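Local coordinates for protein membrane-anchored mycosin mycp1 (Mycobacterium thermoresistibile, PDB 4HVL) that is a membrane-anchored subtilisin-like serine protease, a mycosin, forming an essential component of the type VII (ESX-1) secretion system, at residues I120-D125 with A322-Q327; V176-E181 with Y317-A322; S247-S252 with G274-A279; L254-G259 with Q336-I341. All blocks are in the same frame, centred on the assembly; numbering follows the deposited sequence.

Contact 1: residues I120-D125 with A322-Q327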
loop_
_atom_site.group_PDB
_atom_site.type_symbol
_atom_site.label_atom_id
_atom_site.label_comp_id
_atom_site.label_asym_id
_atom_site.label_seq_id
_atom_site.Cartn_x
_atom_site.Cartn_y
_atom_site.Cartn_z
ATOM N N ILE A 120 -14.313 -11.141 -4.832
ATOM C CA ILE A 120 -13.130 -12.007 -4.774
ATOM C C ILE A 120 -11.902 -11.140 -4.844
ATOM O O ILE A 120 -11.939 -10.073 -5.455
ATOM C CB ILE A 120 -13.099 -13.065 -5.908
ATOM C CG1 ILE A 120 -12.093 -14.182 -5.563
ATOM C CG2 ILE A 120 -12.823 -12.416 -7.270
ATOM C CD1 ILE A 120 -12.261 -15.435 -6.389
ATOM N N GLY A 121 -10.836 -11.582 -4.177
ATOM C CA GLY A 121 -9.551 -10.901 -4.232
ATOM C C GLY A 121 -8.928 -11.061 -5.605
ATOM O O GLY A 121 -9.355 -11.920 -6.421
ATOM N N VAL A 122 -7.908 -10.252 -5.849
ATOM C CA VAL A 122 -7.128 -10.336 -7.071
ATOM C C VAL A 122 -6.395 -11.659 -7.183
ATOM O O VAL A 122 -6.385 -12.261 -8.256
ATOM C CB VAL A 122 -6.097 -9.190 -7.174
ATOM C CG1 VAL A 122 -5.288 -9.348 -8.454
ATOM C CG2 VAL A 122 -6.814 -7.853 -7.127
ATOM N N ALA A 123 -5.799 -12.106 -6.069
ATOM C CA ALA A 123 -4.964 -13.303 -6.030
ATOM C C ALA A 123 -5.487 -14.256 -4.954
ATOM O O ALA A 123 -4.819 -14.487 -3.952
ATOM C CB ALA A 123 -3.530 -12.915 -5.713
ATOM N N PRO A 124 -6.679 -14.824 -5.180
ATOM C CA PRO A 124 -7.361 -15.568 -4.131
ATOM C C PRO A 124 -6.660 -16.826 -3.667
ATOM O O PRO A 124 -7.092 -17.402 -2.692
ATOM C CB PRO A 124 -8.700 -15.918 -4.771
ATOM C CG PRO A 124 -8.423 -15.951 -6.233
ATOM C CD PRO A 124 -7.435 -14.840 -6.447
ATOM N N ASP A 125 -5.628 -17.284 -4.372
ATOM C CA ASP A 125 -4.859 -18.434 -3.918
ATOM C C ASP A 125 -3.549 -18.042 -3.209
ATOM O O ASP A 125 -2.800 -18.918 -2.786
ATOM C CB ASP A 125 -4.574 -19.416 -5.078
ATOM C CG ASP A 125 -5.818 -20.253 -5.481
ATOM O OD1 ASP A 125 -6.691 -20.551 -4.631
ATOM O OD2 ASP A 125 -5.916 -20.633 -6.677
ATOM N N ALA A 322 0.754 -8.203 -9.074
ATOM C CA ALA A 322 2.129 -8.657 -9.028
ATOM C C ALA A 322 2.168 -10.139 -8.699
ATOM O O ALA A 322 2.910 -10.908 -9.324
ATOM C CB ALA A 322 2.932 -7.845 -8.016
ATOM N N ALA A 323 1.338 -10.541 -7.740
ATOM C CA ALA A 323 1.217 -11.940 -7.348
ATOM C C ALA A 323 0.754 -12.832 -8.507
ATOM O O ALA A 323 1.245 -13.942 -8.702
ATOM C CB ALA A 323 0.257 -12.064 -6.172
ATOM N N LEU A 324 -0.229 -12.366 -9.258
ATOM C CA LEU A 324 -0.694 -13.099 -10.426
ATOM C C LEU A 324 0.453 -13.267 -11.447
ATOM O O LEU A 324 0.652 -14.353 -12.001
ATOM C CB LEU A 324 -1.860 -12.344 -11.083
ATOM C CG LEU A 324 -3.165 -12.185 -10.302
ATOM C CD1 LEU A 324 -4.250 -11.605 -11.197
ATOM C CD2 LEU A 324 -3.605 -13.527 -9.754
ATOM N N ILE A 325 1.187 -12.174 -11.688
ATOM C CA ILE A 325 2.303 -12.149 -12.624
ATOM C C ILE A 325 3.402 -13.131 -12.216
ATOM O O ILE A 325 3.864 -13.932 -13.053
ATOM C CB ILE A 325 2.857 -10.716 -12.814
ATOM C CG1 ILE A 325 1.869 -9.874 -13.646
ATOM C CG2 ILE A 325 4.194 -10.741 -13.530
ATOM C CD1 ILE A 325 2.047 -8.366 -13.540
ATOM N N ARG A 326 3.770 -13.121 -10.938
ATOM C CA ARG A 326 4.870 -13.946 -10.459
ATOM C C ARG A 326 4.492 -15.429 -10.505
ATOM O O ARG A 326 5.361 -16.278 -10.783
ATOM C CB ARG A 326 5.329 -13.523 -9.065
ATOM C CG ARG A 326 5.820 -12.086 -8.992
ATOM C CD ARG A 326 6.867 -11.907 -7.893
ATOM N NE ARG A 326 8.183 -12.338 -8.354
ATOM C CZ ARG A 326 9.316 -12.152 -7.676
ATOM N NH1 ARG A 326 9.294 -11.565 -6.471
ATOM N NH2 ARG A 326 10.481 -12.562 -8.199
ATOM N N GLN A 327 3.212 -15.756 -10.282
ATOM C CA GLN A 327 2.781 -17.141 -10.476
ATOM C C GLN A 327 2.926 -17.558 -11.945
ATOM O O GLN A 327 3.475 -18.613 -12.244
ATOM C CB GLN A 327 1.331 -17.404 -10.029
ATOM C CG GLN A 327 0.925 -18.861 -10.293
ATOM C CD GLN A 327 -0.569 -19.148 -10.184
ATOM O OE1 GLN A 327 -1.395 -18.249 -10.079
ATOM N NE2 GLN A 327 -0.918 -20.433 -10.230
#
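The flat group at this contact is the peptide joining V122 to A123, and L324 comes over one side of it. Branch atoms CG, CD1 and CD2 of L324 all lie on that side, near the oxygen end, with CD2 tilted out of the plane and 3.4 Å from V122 O. V122 CG1 and A123 CB project to the same side and flank the leucine there. V122 CG1 lies 3.7 Å from L324 CD1, the two side chains crossing at about a right angle, while A123 CB is 4.1 Å from L324 CD2. With CG opposite the carbonyl carbon (chi1 -65°), L324 swings its branch toward the loop although its CB does not start in that direction. The preceding residue, A323, adds a plain methyl contact, A123 CB to A323 CB at 3.9 Å. No hydrogen bond joins the two segments. V122 O, with the leucine carbons beside it, accepts a hydrogen bond from H56 NE2, and backbone bonds from V122 to V108 and A123 to I109 tie the loop to helix 102-110. L324 also touches L367 of helix 363-368. The pattern is that of the subtilase core, in which helix 311-328, whose first turn holds the predicted catalytic serine S312, is buried, and the loop leading from helix 102-110 into strand 127-132 packs on its later turns.

Contact 2: residues V176-E181 with Y317-A322. With ZN (zinc ion), chain B.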
loop_
_atom_site.group_PDB
_atom_site.type_symbol
_atom_site.label_atom_id
_atom_site.label_comp_id
_atom_site.label_asym_id
_atom_site.label_seq_id
_atom_site.Cartn_x
_atom_site.Cartn_y
_atom_site.Cartn_z
ATOM N N VAL A 176 5.968 -10.678 -2.735
ATOM C CA VAL A 176 5.366 -9.353 -2.917
ATOM C C VAL A 176 5.160 -8.756 -1.535
ATOM O O VAL A 176 4.701 -9.453 -0.612
ATOM C CB VAL A 176 4.025 -9.458 -3.664
ATOM C CG1 VAL A 176 3.454 -8.079 -3.980
ATOM C CG2 VAL A 176 4.194 -10.285 -4.935
ATOM N N ILE A 177 5.550 -7.484 -1.379
ATOM C CA ILE A 177 5.343 -6.737 -0.148
ATOM C C ILE A 177 4.492 -5.496 -0.439
ATOM O O ILE A 177 4.932 -4.554 -1.135
ATOM C CB ILE A 177 6.682 -6.290 0.484
ATOM C CG1 ILE A 177 7.565 -7.513 0.758
ATOM C CG2 ILE A 177 6.429 -5.538 1.784
ATOM C CD1 ILE A 177 8.950 -7.200 1.259
ATOM N N ASN A 178 3.287 -5.479 0.107
ATOM C CA ASN A 178 2.365 -4.356 -0.049
ATOM C C ASN A 178 2.521 -3.418 1.129
ATOM O O ASN A 178 2.252 -3.806 2.276
ATOM C CB ASN A 178 0.924 -4.875 -0.090
ATOM C CG ASN A 178 -0.098 -3.781 -0.331
ATOM O OD1 ASN A 178 -0.412 -3.418 -1.466
ATOM N ND2 ASN A 178 -0.655 -3.288 0.732
ATOM N N ILE A 179 2.949 -2.187 0.852
ATOM C CA ILE A 179 3.144 -1.193 1.898
ATOM C C ILE A 179 2.049 -0.133 1.792
ATOM O O ILE A 179 2.022 0.659 0.855
ATOM C CB ILE A 179 4.536 -0.514 1.793
ATOM C CG1 ILE A 179 5.637 -1.580 1.768
ATOM C CG2 ILE A 179 4.728 0.460 2.958
ATOM C CD1 ILE A 179 7.073 -1.064 1.837
ATOM N N SER A 180 1.136 -0.155 2.752
ATOM C CA SER A 180 0.052 0.792 2.803
ATOM C C SER A 180 0.527 2.102 3.439
ATOM O O SER A 180 -0.103 3.126 3.258
ATOM C CB SER A 180 -1.151 0.236 3.585
ATOM O OG SER A 180 -1.603 -1.008 3.065
ATOM N N GLU A 181 1.634 2.066 4.188
ATOM C CA GLU A 181 2.135 3.272 4.884
ATOM C C GLU A 181 2.550 4.313 3.852
ATOM O O GLU A 181 3.241 3.992 2.879
ATOM C CB GLU A 181 3.338 2.911 5.778
ATOM C CG GLU A 181 4.068 4.073 6.441
ATOM C CD GLU A 181 3.187 4.867 7.384
ATOM O OE1 GLU A 181 2.352 4.283 8.089
ATOM O OE2 GLU A 181 3.331 6.105 7.413
ATOM N N TYR A 317 -4.670 -3.561 -5.090
ATOM C CA TYR A 317 -4.932 -4.158 -6.427
ATOM C C TYR A 317 -3.631 -4.481 -7.182
ATOM O O TYR A 317 -3.523 -5.543 -7.784
ATOM C CB TYR A 317 -5.837 -3.289 -7.317
ATOM C CG TYR A 317 -7.253 -3.272 -6.858
ATOM C CD1 TYR A 317 -8.081 -4.343 -7.079
ATOM C CD2 TYR A 317 -7.767 -2.179 -6.183
ATOM C CE1 TYR A 317 -9.375 -4.337 -6.628
ATOM C CE2 TYR A 317 -9.066 -2.155 -5.747
ATOM C CZ TYR A 317 -9.858 -3.240 -5.972
ATOM O OH TYR A 317 -11.138 -3.214 -5.514
ATOM N N VAL A 318 -2.648 -3.577 -7.122
ATOM C CA VAL A 318 -1.369 -3.760 -7.819
ATOM C C VAL A 318 -0.547 -4.906 -7.200
ATOM O O VAL A 318 0.048 -5.693 -7.941
ATOM C CB VAL A 318 -0.545 -2.439 -7.855
ATOM C CG1 VAL A 318 0.811 -2.625 -8.512
ATOM C CG2 VAL A 318 -1.321 -1.362 -8.596
ATOM N N SER A 319 -0.497 -4.996 -5.874
ATOM C CA SER A 319 0.133 -6.138 -5.201
ATOM C C SER A 319 -0.484 -7.480 -5.611
ATOM O O SER A 319 0.221 -8.432 -5.886
ATOM C CB SER A 319 0.075 -5.989 -3.690
ATOM O OG SER A 319 0.871 -4.887 -3.297
ATOM N N GLY A 320 -1.801 -7.533 -5.653
ATOM C CA GLY A 320 -2.493 -8.682 -6.216
ATOM C C GLY A 320 -2.058 -9.047 -7.619
ATOM O O GLY A 320 -1.799 -10.220 -7.901
ATOM N N LEU A 321 -2.000 -8.049 -8.503
ATOM C CA LEU A 321 -1.541 -8.248 -9.871
ATOM C C LEU A 321 -0.112 -8.749 -9.920
ATOM O O LEU A 321 0.193 -9.639 -10.691
ATOM C CB LEU A 321 -1.631 -6.959 -10.679
ATOM C CG LEU A 321 -1.157 -7.127 -12.126
ATOM C CD1 LEU A 321 -1.787 -8.350 -12.789
ATOM C CD2 LEU A 321 -1.547 -5.859 -12.875
ATOM N N ALA A 322 0.754 -8.203 -9.074
ATOM C CA ALA A 322 2.129 -8.657 -9.028
ATOM C C ALA A 322 2.168 -10.139 -8.699
ATOM O O ALA A 322 2.910 -10.908 -9.324
ATOM C CB ALA A 322 2.932 -7.845 -8.016
HETATM ZN ZN ZN B . 2.083 2.445 8.868
#
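V176 and N178, alternate residues of strand 176-179, both turn their side chains toward the helix, N178 onto S319 and V176 onto S319 and, three residues on, A322. The strand and the helix segment run antiparallel, 178° between their directions and 8.6 Å between axes at closest approach. V176 presents its two methyls like a fork: CG1 lies 3.8 Å from S319 O, and A322 CB sits at the mouth, 4.1 Å from CG1 and equally close to CG2. N178 carries CG anti to its backbone N (chi1 -177°), which brings the amide end close to the S319 hydroxyl; the atom modelled as N178 OD1 is 2.7 Å from S319 OG, but the amide's orientation is doubtful. S319 OG also makes a weak hydrogen bond back to A315 O within its own helix, while N178 CB lies 3.2 Å from the same OG. Beyond the strand end S180 OG is bonded to D70 OD2, the predicted charge-relay aspartate, and E181 binds zinc through OE1 at 2.0 Å from the metal ion. A bend at chi2 (62°) folds the E181 chain so that its carboxylate reaches the metal, which H133 and T134 also bind. This is the heart of the subtilisin fold: a central strand of the parallel sheet covered by helix 311-328, with the predicted catalytic serine S312 in its first turn, and the strand's C-terminal end opening toward the active-site side.

Contact 3: residues S247-S252 with G274-A279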
loop_
_atom_site.group_PDB
_atom_site.type_symbol
_atom_site.label_atom_id
_atom_site.label_comp_id
_atom_site.label_asym_id
_atom_site.label_seq_id
_atom_site.Cartn_x
_atom_site.Cartn_y
_atom_site.Cartn_z
ATOM N N SER A 247 6.977 8.872 1.894
ATOM C CA SER A 247 7.895 7.726 2.016
ATOM C C SER A 247 7.132 6.486 2.481
ATOM O O SER A 247 6.308 6.581 3.375
ATOM C CB SER A 247 9.011 8.017 3.027
ATOM O OG SER A 247 9.985 6.972 3.058
ATOM N N PRO A 248 7.459 5.311 1.922
ATOM C CA PRO A 248 8.574 5.004 1.015
ATOM C C PRO A 248 8.227 5.216 -0.471
ATOM O O PRO A 248 8.990 4.813 -1.353
ATOM C CB PRO A 248 8.828 3.531 1.298
ATOM C CG PRO A 248 7.454 3.006 1.547
ATOM C CD PRO A 248 6.750 4.086 2.327
ATOM N N ALA A 249 7.091 5.861 -0.735
ATOM C CA ALA A 249 6.650 6.138 -2.128
ATOM C C ALA A 249 7.762 6.688 -3.024
ATOM O O ALA A 249 7.832 6.342 -4.219
ATOM C CB ALA A 249 5.473 7.115 -2.121
ATOM N N TRP A 250 8.591 7.563 -2.444
ATOM C CA TRP A 250 9.617 8.286 -3.162
ATOM C C TRP A 250 10.851 7.506 -3.524
ATOM O O TRP A 250 11.725 8.058 -4.171
ATOM C CB TRP A 250 9.999 9.581 -2.424
ATOM C CG TRP A 250 10.927 9.483 -1.226
ATOM C CD1 TRP A 250 10.937 8.519 -0.259
ATOM C CD2 TRP A 250 11.955 10.410 -0.866
ATOM N NE1 TRP A 250 11.900 8.779 0.663
ATOM C CE2 TRP A 250 12.549 9.931 0.321
ATOM C CE3 TRP A 250 12.451 11.585 -1.449
ATOM C CZ2 TRP A 250 13.613 10.587 0.954
ATOM C CZ3 TRP A 250 13.508 12.251 -0.827
ATOM C CH2 TRP A 250 14.077 11.755 0.370
ATOM N N TYR A 251 10.934 6.242 -3.115
ATOM C CA TYR A 251 12.044 5.372 -3.494
ATOM C C TYR A 251 11.855 4.747 -4.881
ATOM O O TYR A 251 12.647 3.920 -5.285
ATOM C CB TYR A 251 12.279 4.277 -2.422
ATOM C CG TYR A 251 12.891 4.840 -1.156
ATOM C CD1 TYR A 251 14.212 5.267 -1.140
ATOM C CD2 TYR A 251 12.145 4.998 0.004
ATOM C CE1 TYR A 251 14.777 5.810 -0.002
ATOM C CE2 TYR A 251 12.701 5.546 1.143
ATOM C CZ TYR A 251 14.022 5.946 1.133
ATOM O OH TYR A 251 14.604 6.495 2.260
ATOM N N SER A 252 10.837 5.168 -5.627
ATOM C CA SER A 252 10.665 4.695 -7.010
ATOM C C SER A 252 11.944 4.940 -7.821
ATOM O O SER A 252 12.495 6.008 -7.749
ATOM C CB SER A 252 9.491 5.425 -7.670
ATOM O OG SER A 252 9.133 4.786 -8.886
ATOM N N GLY A 274 3.197 12.975 -7.150
ATOM C CA GLY A 274 4.601 13.319 -7.138
ATOM C C GLY A 274 5.410 12.717 -8.273
ATOM O O GLY A 274 4.897 11.871 -9.032
ATOM N N PRO A 275 6.695 13.107 -8.363
ATOM C CA PRO A 275 7.549 12.591 -9.430
ATOM C C PRO A 275 7.778 11.073 -9.382
ATOM O O PRO A 275 8.278 10.511 -10.351
ATOM C CB PRO A 275 8.868 13.357 -9.240
ATOM C CG PRO A 275 8.893 13.762 -7.814
ATOM C CD PRO A 275 7.446 13.933 -7.394
ATOM N N TRP A 276 7.359 10.430 -8.286
ATOM C CA TRP A 276 7.645 9.014 -8.008
ATOM C C TRP A 276 6.464 8.080 -8.277
ATOM O O TRP A 276 6.614 6.874 -8.231
ATOM C CB TRP A 276 8.096 8.855 -6.538
ATOM C CG TRP A 276 7.209 9.660 -5.607
ATOM C CD1 TRP A 276 5.910 9.397 -5.295
ATOM C CD2 TRP A 276 7.535 10.894 -4.954
ATOM N NE1 TRP A 276 5.413 10.355 -4.478
ATOM C CE2 TRP A 276 6.389 11.289 -4.233
ATOM C CE3 TRP A 276 8.688 11.670 -4.878
ATOM C CZ2 TRP A 276 6.348 12.442 -3.453
ATOM C CZ3 TRP A 276 8.667 12.818 -4.090
ATOM C CH2 TRP A 276 7.490 13.194 -3.380
ATOM N N VAL A 277 5.288 8.625 -8.562
ATOM C CA VAL A 277 4.107 7.784 -8.811
ATOM C C VAL A 277 4.310 7.044 -10.153
ATOM O O VAL A 277 4.687 7.668 -11.141
ATOM C CB VAL A 277 2.813 8.636 -8.835
ATOM C CG1 VAL A 277 1.587 7.775 -9.141
ATOM C CG2 VAL A 277 2.637 9.372 -7.526
ATOM N N GLY A 278 4.081 5.729 -10.165
ATOM C CA GLY A 278 4.334 4.862 -11.331
ATOM C C GLY A 278 3.094 4.282 -12.006
ATOM O O GLY A 278 3.124 3.921 -13.180
ATOM N N ALA A 279 1.988 4.207 -11.273
ATOM C CA ALA A 279 0.795 3.561 -11.761
ATOM C C ALA A 279 -0.397 3.953 -10.895
ATOM O O ALA A 279 -0.246 4.660 -9.879
ATOM C CB ALA A 279 0.982 2.058 -11.728
HETATM O O HOH W 1 6.591 4.259 -8.982
#
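W276 is the residue of 274-279 that fills this contact. G274 and P275, just before it, belong to a type I turn that folds back on the indole, so that G274 CA and P275 CD lie over one face of its ring. W250 CB lies over the opposite face, toward the rim, 3.9 Å from the centroid of the six-membered ring and 28° off its normal, a CH-pi contact. Chi1 of 44° holds the W276 indole between its own backbone N and carbonyl carbon, turned toward the 3-10 segment 249-251. At the pyrrole end, A249 CB rests 3.9 Å from W276 CD1, and A249 O comes within 3.4 Å of W276 CB. W239 meets the W276 ring edge-to-face. S252 lies beside the W276 carbonyl, its CB 3.3 Å from W276 O. One water bridges them, donating to W276 O at 2.7 Å and lying 2.6 Å from S252 OG. G278 is hydrogen-bonded through its backbone to T257 of the neighbouring strand. The chemistry therefore divides in two: dispersion and CH-pi contacts grip the indole, while a water bridges the polar groups of S252 and W276, and A249 O is satisfied by T257 OG1.

Contact 4: residues L254-G259 with Q336-I341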
loop_
_atom_site.group_PDB
_atom_site.type_symbol
_atom_site.label_atom_id
_atom_site.label_comp_id
_atom_site.label_asym_id
_atom_site.label_seq_id
_atom_site.Cartn_x
_atom_site.Cartn_y
_atom_site.Cartn_z
ATOM N N LEU A 254 12.683 1.646 -7.156
ATOM C CA LEU A 254 12.868 0.491 -6.259
ATOM C C LEU A 254 11.536 -0.075 -5.827
ATOM O O LEU A 254 11.400 -1.276 -5.646
ATOM C CB LEU A 254 13.641 0.873 -4.991
ATOM C CG LEU A 254 15.136 0.979 -5.069
ATOM C CD1 LEU A 254 15.674 1.048 -3.636
ATOM C CD2 LEU A 254 15.726 -0.202 -5.817
ATOM N N VAL A 255 10.578 0.823 -5.626
ATOM C CA VAL A 255 9.202 0.476 -5.356
ATOM C C VAL A 255 8.350 0.971 -6.526
ATOM O O VAL A 255 8.696 1.930 -7.213
ATOM C CB VAL A 255 8.678 1.128 -4.044
ATOM C CG1 VAL A 255 9.603 0.856 -2.857
ATOM C CG2 VAL A 255 8.440 2.622 -4.212
ATOM N N LEU A 256 7.231 0.307 -6.747
ATOM C CA LEU A 256 6.176 0.836 -7.613
ATOM C C LEU A 256 5.092 1.515 -6.744
ATOM O O LEU A 256 4.374 0.878 -5.967
ATOM C CB LEU A 256 5.579 -0.283 -8.459
ATOM C CG LEU A 256 4.372 0.048 -9.339
ATOM C CD1 LEU A 256 4.745 1.171 -10.300
ATOM C CD2 LEU A 256 3.886 -1.182 -10.092
ATOM N N THR A 257 4.991 2.825 -6.899
ATOM C CA THR A 257 4.091 3.640 -6.121
ATOM C C THR A 257 2.791 3.866 -6.878
ATOM O O THR A 257 2.797 4.256 -8.048
ATOM C CB THR A 257 4.788 4.971 -5.782
ATOM O OG1 THR A 257 5.902 4.686 -4.941
ATOM C CG2 THR A 257 3.845 5.959 -5.086
ATOM N N VAL A 258 1.677 3.608 -6.191
ATOM C CA VAL A 258 0.373 3.515 -6.821
ATOM C C VAL A 258 -0.591 4.609 -6.329
ATOM O O VAL A 258 -0.958 4.661 -5.136
ATOM C CB VAL A 258 -0.271 2.126 -6.570
ATOM C CG1 VAL A 258 -1.521 1.934 -7.418
ATOM C CG2 VAL A 258 0.735 1.021 -6.839
ATOM N N GLY A 259 -1.017 5.446 -7.273
ATOM C CA GLY A 259 -2.052 6.453 -7.049
ATOM C C GLY A 259 -3.449 5.897 -7.262
ATOM O O GLY A 259 -3.614 4.751 -7.673
ATOM N N GLN A 336 11.420 -6.698 -13.576
ATOM C CA GLN A 336 10.651 -7.096 -14.744
ATOM C C GLN A 336 9.157 -7.187 -14.410
ATOM O O GLN A 336 8.320 -6.885 -15.257
ATOM C CB GLN A 336 11.158 -8.429 -15.297
ATOM C CG GLN A 336 12.543 -8.360 -15.933
ATOM C CD GLN A 336 13.115 -9.742 -16.212
ATOM O OE1 GLN A 336 13.045 -10.654 -15.373
ATOM N NE2 GLN A 336 13.660 -9.908 -17.388
ATOM N N VAL A 337 8.811 -7.579 -13.182
ATOM C CA VAL A 337 7.396 -7.630 -12.804
ATOM C C VAL A 337 6.788 -6.238 -12.886
ATOM O O VAL A 337 5.792 -6.012 -13.562
ATOM C CB VAL A 337 7.181 -8.221 -11.392
ATOM C CG1 VAL A 337 5.709 -8.133 -10.987
ATOM C CG2 VAL A 337 7.631 -9.681 -11.343
ATOM N N ILE A 338 7.423 -5.311 -12.202
ATOM C CA ILE A 338 7.013 -3.923 -12.158
ATOM C C ILE A 338 6.950 -3.320 -13.538
ATOM O O ILE A 338 6.010 -2.596 -13.846
ATOM C CB ILE A 338 8.015 -3.099 -11.302
ATOM C CG1 ILE A 338 7.554 -3.039 -9.865
ATOM C CG2 ILE A 338 8.133 -1.648 -11.760
ATOM C CD1 ILE A 338 7.148 -4.342 -9.280
ATOM N N ASN A 339 7.976 -3.566 -14.346
ATOM C CA ASN A 339 8.042 -2.953 -15.672
ATOM C C ASN A 339 6.912 -3.472 -16.560
ATOM O O ASN A 339 6.365 -2.731 -17.377
ATOM C CB ASN A 339 9.414 -3.174 -16.326
ATOM C CG ASN A 339 10.511 -2.295 -15.726
ATOM O OD1 ASN A 339 10.255 -1.261 -15.100
ATOM N ND2 ASN A 339 11.737 -2.710 -15.917
ATOM N N ARG A 340 6.533 -4.730 -16.346
ATOM C CA ARG A 340 5.428 -5.334 -17.054
ATOM C C ARG A 340 4.105 -4.662 -16.655
ATOM O O ARG A 340 3.255 -4.379 -17.515
ATOM C CB ARG A 340 5.385 -6.832 -16.759
ATOM C CG ARG A 340 4.296 -7.597 -17.494
ATOM C CD ARG A 340 4.475 -7.436 -19.006
ATOM N NE ARG A 340 3.451 -8.155 -19.740
ATOM C CZ ARG A 340 3.344 -8.178 -21.066
ATOM N NH1 ARG A 340 4.215 -7.517 -21.821
ATOM N NH2 ARG A 340 2.357 -8.867 -21.642
ATOM N N ILE A 341 3.936 -4.417 -15.351
ATOM C CA ILE A 341 2.743 -3.739 -14.859
ATOM C C ILE A 341 2.624 -2.353 -15.490
ATOM O O ILE A 341 1.550 -2.011 -15.999
ATOM C CB ILE A 341 2.705 -3.657 -13.328
ATOM C CG1 ILE A 341 2.546 -5.061 -12.730
ATOM C CG2 ILE A 341 1.581 -2.737 -12.854
ATOM C CD1 ILE A 341 2.854 -5.148 -11.252
#
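L256 against I338 and I341 is a strand-to-helix contact of the subtilase alpha/beta core, where strand 256-261 of the parallel sheet meets helix 334-343. L256 is the strand's sole contributor and faces the helix directly. Its CG stands anti to the backbone N (chi1 175°), and this stretches the side chain toward the helix so that both its root and one of its tips make contact. The root belongs to I338: L256 CB lies 3.7 Å from I338 CG1, and the two side chains slide past one another in opposite directions. L256 CD2 continues the approach, 4.1 Å from the same I338 CG1. One helical turn on, I341 receives the tip of the leucine, its branch methyl CG2 3.9 Å from L256 CD2, the two side chains meeting at a slant. The whole interface is aliphatic and without hydrogen bonds, and the closest CA atoms, those of L256 and I338, are 6.6 Å apart. L256 also touches V318 of helix 311-328 and I212 of strand 210-214, so it projects from the sheet toward two successive helices, 311-328 and 334-343. I338 leans on V210 of strand 210-214, whereas I341 packs on I325. On a further side of helix 334-343, R340 hydrogen-bonds the carbonyls of A366 and W369, tying the helix to the chain's C-terminal end.

Contacts 1, 2 and 4 are buried, while contact 3 is only partly so. Contacts 1 and 2 use successive turns of helix 311-328 and share A322; V122 of the first packs on G320 and L321 of the second. The next helix, 334-343, joins contact 4 to both, through V337 on A322 and on R326. Contacts 2, 3 and 4 reach the same parallel sheet, and strands 256-261 and 277-282 are neighbours in it, linking 3 with 4. Chemistry follows place: aliphatic carbons dominate 1 and 4, contact 2 adds polar groups close to the predicted charge-relay aspartate and, at its far end, a zinc site, and contact 3 brings an indole and a bridging water.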